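Local coordinates for nuclear transport factor 2 family protein (Rhodopseudomonas palustris, PDB 3DM8), which is of unknown function but belongs to the nuclear transport factor 2 (SnoaL-like) family and is a putative isomerase, at residues S10-R15 with E23-I28; I33-Y38 with A54-V59. All blocks are in the same frame, centred on the assembly; numbering follows the deposited sequence.

Interaction 1 of 2, residues S10-R15 with E23-I28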
loop_
_atom_site.group_PDB
_atom_site.type_symbol
_atom_site.label_atom_id
_atom_site.label_comp_id
_atom_site.label_asym_id
_atom_site.label_seq_id
_atom_site.Cartn_x
_atom_site.Cartn_y
_atom_site.Cartn_z
ATOM N N SER A 10 9.119 13.982 5.413
ATOM C CA SER A 10 7.911 14.440 4.762
ATOM C C SER A 10 8.057 15.937 4.468
ATOM O O SER A 10 7.666 16.414 3.392
ATOM C CB SER A 10 6.667 14.138 5.607
ATOM O OG SER A 10 5.491 14.506 4.873
ATOM N N ARG A 11 8.613 16.669 5.430
ATOM C CA ARG A 11 8.785 18.119 5.220
ATOM C C ARG A 11 9.799 18.414 4.098
ATOM O O ARG A 11 9.579 19.263 3.223
ATOM C CB ARG A 11 9.173 18.792 6.507
ATOM C CG ARG A 11 9.336 20.216 6.397
ATOM C CD ARG A 11 9.379 20.850 7.780
ATOM N NE ARG A 11 10.407 20.243 8.620
ATOM C CZ ARG A 11 10.147 19.400 9.606
ATOM N NH1 ARG A 11 8.921 19.086 9.884
ATOM N NH2 ARG A 11 11.130 18.905 10.332
ATOM N N ALA A 12 10.889 17.650 4.131
ATOM C CA ALA A 12 11.982 17.788 3.174
ATOM C C ALA A 12 11.482 17.489 1.768
ATOM O O ALA A 12 11.815 18.175 0.818
ATOM C CB ALA A 12 13.100 16.817 3.520
ATOM N N LEU A 13 10.661 16.462 1.656
ATOM C CA LEU A 13 10.107 16.078 0.361
ATOM C C LEU A 13 9.129 17.152 -0.162
ATOM O O LEU A 13 9.054 17.492 -1.375
ATOM C CB LEU A 13 9.408 14.727 0.509
ATOM C CG LEU A 13 8.917 14.164 -0.829
ATOM C CD1 LEU A 13 10.086 13.925 -1.830
ATOM C CD2 LEU A 13 8.086 12.893 -0.506
ATOM N N HIS A 14 8.350 17.719 0.754
ATOM C CA HIS A 14 7.442 18.826 0.410
ATOM C C HIS A 14 8.182 20.001 -0.199
ATOM O O HIS A 14 7.797 20.568 -1.249
ATOM C CB HIS A 14 6.717 19.308 1.678
ATOM C CG HIS A 14 5.724 20.395 1.436
ATOM N ND1 HIS A 14 4.355 20.166 1.447
ATOM C CD2 HIS A 14 5.884 21.723 1.232
ATOM C CE1 HIS A 14 3.724 21.312 1.247
ATOM N NE2 HIS A 14 4.628 22.262 1.079
ATOM N N ARG A 15 9.259 20.378 0.467
ATOM C CA ARG A 15 10.102 21.482 -0.018
ATOM C C ARG A 15 10.603 21.188 -1.433
ATOM O O ARG A 15 10.639 22.063 -2.293
ATOM C CB ARG A 15 11.302 21.732 0.913
ATOM C CG ARG A 15 10.894 22.166 2.291
ATOM C CD ARG A 15 12.041 22.864 2.950
ATOM N NE ARG A 15 11.781 23.197 4.345
ATOM C CZ ARG A 15 11.264 24.353 4.753
ATOM N NH1 ARG A 15 10.913 25.286 3.870
ATOM N NH2 ARG A 15 11.076 24.567 6.047
ATOM N N GLU A 23 17.733 20.801 -0.829
ATOM C CA GLU A 23 18.880 20.630 0.082
ATOM C C GLU A 23 18.544 19.744 1.280
ATOM O O GLU A 23 19.360 18.910 1.673
ATOM C CB GLU A 23 19.442 21.973 0.540
ATOM C CG GLU A 23 19.884 22.874 -0.617
ATOM C CD GLU A 23 18.708 23.423 -1.496
ATOM O OE1 GLU A 23 17.604 23.748 -0.986
ATOM O OE2 GLU A 23 18.923 23.547 -2.733
ATOM N N GLU A 24 17.367 19.943 1.861
ATOM C CA GLU A 24 16.958 19.176 3.060
ATOM C C GLU A 24 16.713 17.731 2.720
ATOM O O GLU A 24 17.018 16.855 3.506
ATOM C CB GLU A 24 15.681 19.716 3.726
ATOM C CG GLU A 24 15.855 20.967 4.554
ATOM C CD GLU A 24 14.538 21.444 5.225
ATOM O OE1 GLU A 24 14.575 22.540 5.790
ATOM O OE2 GLU A 24 13.493 20.727 5.206
ATOM N N LEU A 25 16.163 17.498 1.535
ATOM C CA LEU A 25 15.908 16.154 1.080
ATOM C C LEU A 25 17.230 15.428 0.882
ATOM O O LEU A 25 17.351 14.276 1.206
ATOM C CB LEU A 25 15.098 16.128 -0.201
ATOM C CG LEU A 25 14.701 14.793 -0.806
ATOM C CD1 LEU A 25 13.870 14.015 0.172
ATOM C CD2 LEU A 25 13.897 15.010 -2.084
ATOM N N ALA A 26 18.175 16.098 0.268
ATOM C CA ALA A 26 19.478 15.484 -0.008
ATOM C C ALA A 26 20.193 15.098 1.280
ATOM O O ALA A 26 20.938 14.083 1.317
ATOM C CB ALA A 26 20.348 16.409 -0.877
ATOM N N THR A 27 19.966 15.873 2.344
ATOM C CA THR A 27 20.612 15.590 3.629
ATOM C C THR A 27 20.085 14.300 4.229
ATOM O O THR A 27 20.808 13.510 4.844
ATOM C CB THR A 27 20.414 16.760 4.608
ATOM O OG1 THR A 27 21.108 17.881 4.058
ATOM C CG2 THR A 27 20.967 16.459 5.948
ATOM N N ILE A 28 18.796 14.114 4.043
ATOM C CA ILE A 28 18.048 13.047 4.719
ATOM C C ILE A 28 18.082 11.732 4.006
ATOM O O ILE A 28 17.935 10.712 4.629
ATOM C CB ILE A 28 16.590 13.464 5.039
ATOM C CG1 ILE A 28 15.998 12.580 6.153
ATOM C CG2 ILE A 28 15.695 13.398 3.846
ATOM C CD1 ILE A 28 14.714 13.226 6.850
HETATM O O HOH W 1 14.229 19.459 0.343
#
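A12 O takes a hydrogen bond from a water at 2.8 Å, and the same water accepts one from L25 N at 3.0 Å. L25 sits in the first turn of helix 23-28, where no earlier turn of that helix can offer its N-H an acceptor; the water fills the place and ties the two backbones together. Next to this bridge A12 CB packs against the backbone of the other helix, 3.7 Å from L25 N, with I28 CG2 a little further off at 4.3 Å. So small a side chain lets the axes close to 7.8 Å. The N-to-C directions differ by 138°, a roughly antiparallel helix pair of the kind that opens the NTF2-like fold, where the N-terminal helices pack on a strongly curved sheet. On the inner side L13 and L25 lie alongside each other and point the same way, L13 CD1 meeting L25 CD2 at 4.0 Å; both also touch C60 of helix 53-66. Toward solvent the contact is charged. R15 leaves its helix with CG beside the backbone N (chi1 -63°) and runs extended to NE, which forms a weak, salt-bridging hydrogen bond of 3.1 Å to E24 OE2. That oxygen lies at the guanidinium edge, in its plane, although the carboxylate plane is turned 82° from it. R11 NE, 4.6 Å from E24 OE2, probably adds some favourable charge without contact.

Interaction 2 of 2, residues I33-Y38 with A54-V59; sequences IDWAIY and AAVLEV. With CE9 (dodecyl nona ethylene glycol ether), chain B.
W35 reaches from its strand toward helix 53-66 and meets V56 from its first side-chain atom on. W35 CB touches V56 CG2 at 3.5 Å, and CG stays beside the same methyl. From CD2 the contact passes to the other branch of the valine: V56 CG1 stands over one face of the six-membered ring in a CH-pi contact, 3.6 Å from its centroid and 18° off the normal, nearest to W35 CE3 and CZ3. Further round the ring, W35 CZ2 comes obliquely to V59 CG1 at 4.0 Å. The indole gets there with CG anti to the backbone N (chi1 170°). With an alanine at W35, V56 CG1 would probably lose its aromatic face and a gap would open between strand and V59. I33 flanks the tryptophan, its CG2 pressed against V56 CG2 at a tight 3.5 Å, and I37 CD1 brushes V59 CG1. D34 turns away from the helix; its OD2 is 3.7 Å from C33 of the detergent CE9 bound with chain B, while OD1 forms a salt bridge with R120. Strand 33-38 runs between antiparallel 48-51 and parallel 115-123, with segment 54-59 of helix 53-66 over it at 35° and helix 23-28 touching L57.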
loop_
_atom_site.group_PDB
_atom_site.type_symbol
_atom_site.label_atom_id
_atom_site.label_comp_id
_atom_site.label_asym_id
_atom_site.label_seq_id
_atom_site.Cartn_x
_atom_site.Cartn_y
_atom_site.Cartn_z
ATOM N N ILE A 33 20.642 4.468 -0.100
ATOM C CA ILE A 33 19.218 4.146 0.014
ATOM C C ILE A 33 18.773 3.044 -0.955
ATOM O O ILE A 33 19.156 2.991 -2.143
ATOM C CB ILE A 33 18.331 5.388 -0.168
ATOM C CG1 ILE A 33 16.840 5.063 0.118
ATOM C CG2 ILE A 33 18.519 5.994 -1.600
ATOM C CD1 ILE A 33 15.981 6.278 0.337
ATOM N N ASP A 34 17.907 2.175 -0.420
ATOM C CA ASP A 34 17.260 1.094 -1.178
ATOM C C ASP A 34 15.799 1.436 -1.336
ATOM O O ASP A 34 15.045 1.430 -0.394
ATOM C CB ASP A 34 17.434 -0.208 -0.408
ATOM C CG ASP A 34 16.857 -1.415 -1.090
ATOM O OD1 ASP A 34 15.887 -1.329 -1.865
ATOM O OD2 ASP A 34 17.413 -2.515 -0.775
ATOM N N TRP A 35 15.431 1.825 -2.562
ATOM C CA TRP A 35 14.146 2.481 -2.854
ATOM C C TRP A 35 13.320 1.767 -3.900
ATOM O O TRP A 35 13.853 1.218 -4.898
ATOM C CB TRP A 35 14.462 3.896 -3.391
ATOM C CG TRP A 35 13.382 4.768 -3.993
ATOM C CD1 TRP A 35 12.846 4.690 -5.261
ATOM C CD2 TRP A 35 12.875 5.973 -3.433
ATOM N NE1 TRP A 35 11.977 5.727 -5.468
ATOM C CE2 TRP A 35 11.988 6.538 -4.360
ATOM C CE3 TRP A 35 13.078 6.627 -2.231
ATOM C CZ2 TRP A 35 11.326 7.722 -4.110
ATOM C CZ3 TRP A 35 12.378 7.756 -1.950
ATOM C CH2 TRP A 35 11.507 8.312 -2.862
ATOM N N ALA A 36 12.001 1.752 -3.691
ATOM C CA ALA A 36 11.093 1.318 -4.802
ATOM C C ALA A 36 9.724 1.885 -4.683
ATOM O O ALA A 36 9.099 1.878 -3.619
ATOM C CB ALA A 36 11.025 -0.266 -4.936
ATOM N N ILE A 37 9.210 2.348 -5.816
ATOM C CA ILE A 37 7.807 2.711 -5.900
ATOM C C ILE A 37 7.201 1.845 -6.955
ATOM O O ILE A 37 7.662 1.859 -8.061
ATOM C CB ILE A 37 7.558 4.186 -6.305
ATOM C CG1 ILE A 37 8.193 5.165 -5.352
ATOM C CG2 ILE A 37 6.020 4.471 -6.402
ATOM C CD1 ILE A 37 8.238 6.591 -5.977
ATOM N N TYR A 38 6.186 1.072 -6.594
ATOM C CA TYR A 38 5.644 0.081 -7.522
ATOM C C TYR A 38 4.575 0.719 -8.387
ATOM O O TYR A 38 3.475 1.006 -7.952
ATOM C CB TYR A 38 5.093 -1.149 -6.780
ATOM C CG TYR A 38 6.196 -1.861 -6.028
ATOM C CD1 TYR A 38 6.312 -1.727 -4.654
ATOM C CD2 TYR A 38 7.161 -2.602 -6.694
ATOM C CE1 TYR A 38 7.304 -2.318 -3.959
ATOM C CE2 TYR A 38 8.191 -3.218 -5.974
ATOM C CZ TYR A 38 8.245 -3.049 -4.595
ATOM O OH TYR A 38 9.219 -3.624 -3.803
ATOM N N ALA A 54 21.734 9.552 -5.382
ATOM C CA ALA A 54 21.665 10.307 -6.680
ATOM C C ALA A 54 20.468 9.884 -7.514
ATOM O O ALA A 54 19.726 10.709 -8.048
ATOM C CB ALA A 54 22.951 10.137 -7.501
ATOM N N ALA A 55 20.243 8.581 -7.625
ATOM C CA ALA A 55 19.107 8.075 -8.423
ATOM C C ALA A 55 17.772 8.429 -7.786
ATOM O O ALA A 55 16.794 8.719 -8.479
ATOM C CB ALA A 55 19.210 6.543 -8.617
ATOM N N VAL A 56 17.695 8.421 -6.451
ATOM C CA VAL A 56 16.446 8.795 -5.775
ATOM C C VAL A 56 16.173 10.294 -5.915
ATOM O O VAL A 56 15.037 10.687 -6.129
ATOM C CB VAL A 56 16.418 8.325 -4.297
ATOM C CG1 VAL A 56 15.289 9.060 -3.474
ATOM C CG2 VAL A 56 16.376 6.731 -4.210
ATOM N N LEU A 57 17.204 11.126 -5.862
ATOM C CA LEU A 57 17.016 12.561 -6.079
ATOM C C LEU A 57 16.527 12.817 -7.515
ATOM O O LEU A 57 15.709 13.679 -7.767
ATOM C CB LEU A 57 18.264 13.369 -5.763
ATOM C CG LEU A 57 18.619 13.471 -4.282
ATOM C CD1 LEU A 57 19.952 14.144 -4.012
ATOM C CD2 LEU A 57 17.484 14.191 -3.515
ATOM N N GLU A 58 16.983 12.017 -8.460
ATOM C CA GLU A 58 16.507 12.148 -9.833
ATOM C C GLU A 58 15.016 11.795 -9.937
ATOM O O GLU A 58 14.252 12.515 -10.579
ATOM C CB GLU A 58 17.372 11.343 -10.796
ATOM C CG GLU A 58 16.877 11.304 -12.211
ATOM C CD GLU A 58 16.808 12.668 -12.927
ATOM O OE1 GLU A 58 17.424 13.672 -12.454
ATOM O OE2 GLU A 58 16.165 12.663 -14.025
ATOM N N VAL A 59 14.595 10.692 -9.309
ATOM C CA VAL A 59 13.154 10.386 -9.206
ATOM C C VAL A 59 12.378 11.595 -8.675
ATOM O O VAL A 59 11.344 11.971 -9.189
ATOM C CB VAL A 59 12.899 9.133 -8.351
ATOM C CG1 VAL A 59 11.429 8.991 -7.859
ATOM C CG2 VAL A 59 13.377 7.885 -9.096
HETATM C C29 CE9 B . 19.977 -6.960 -7.345
HETATM C C30 CE9 B . 19.020 -5.785 -7.155
HETATM O O31 CE9 B . 19.126 -5.314 -5.813
HETATM C C32 CE9 B . 18.276 -4.207 -5.530
HETATM C C33 CE9 B . 18.429 -3.852 -4.064
HETATM O O34 CE9 B . 19.768 -3.434 -3.839
HETATM C C35 CE9 B . 20.325 -4.076 -2.703
HETATM C C36 CE9 B . 21.377 -3.179 -2.086
HETATM O O37 CE9 B . 22.649 -3.616 -2.548
HETATM C C38 CE9 B . 22.977 -4.912 -2.068
HETATM C C39 CE9 B . 23.439 -5.777 -3.227
HETATM O OXT CE9 B . 24.688 -6.366 -2.854
#

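How the interactions relate
Interaction 1 closes along the chain before interaction 2 opens, and their centres lie 14 Å apart, yet the two are in direct contact through L57. L57 CD2 packs on L25 CG at 3.9 Å, and L57 CD1 on A26 CB at the same distance. Helix 53-66 is thus shared: V56 and V59 turn to the strand of interaction 2 while L57 turns to helix 23-28 of interaction 1. Strand 115-123 links them as well, its backbone bonding to I28 and to D34. Relatives with this fold commonly hold a pocket between helices and curved sheet; here the chain B detergent lies at D34, whose side chain starts away from helix 53-66, and marks no established active site.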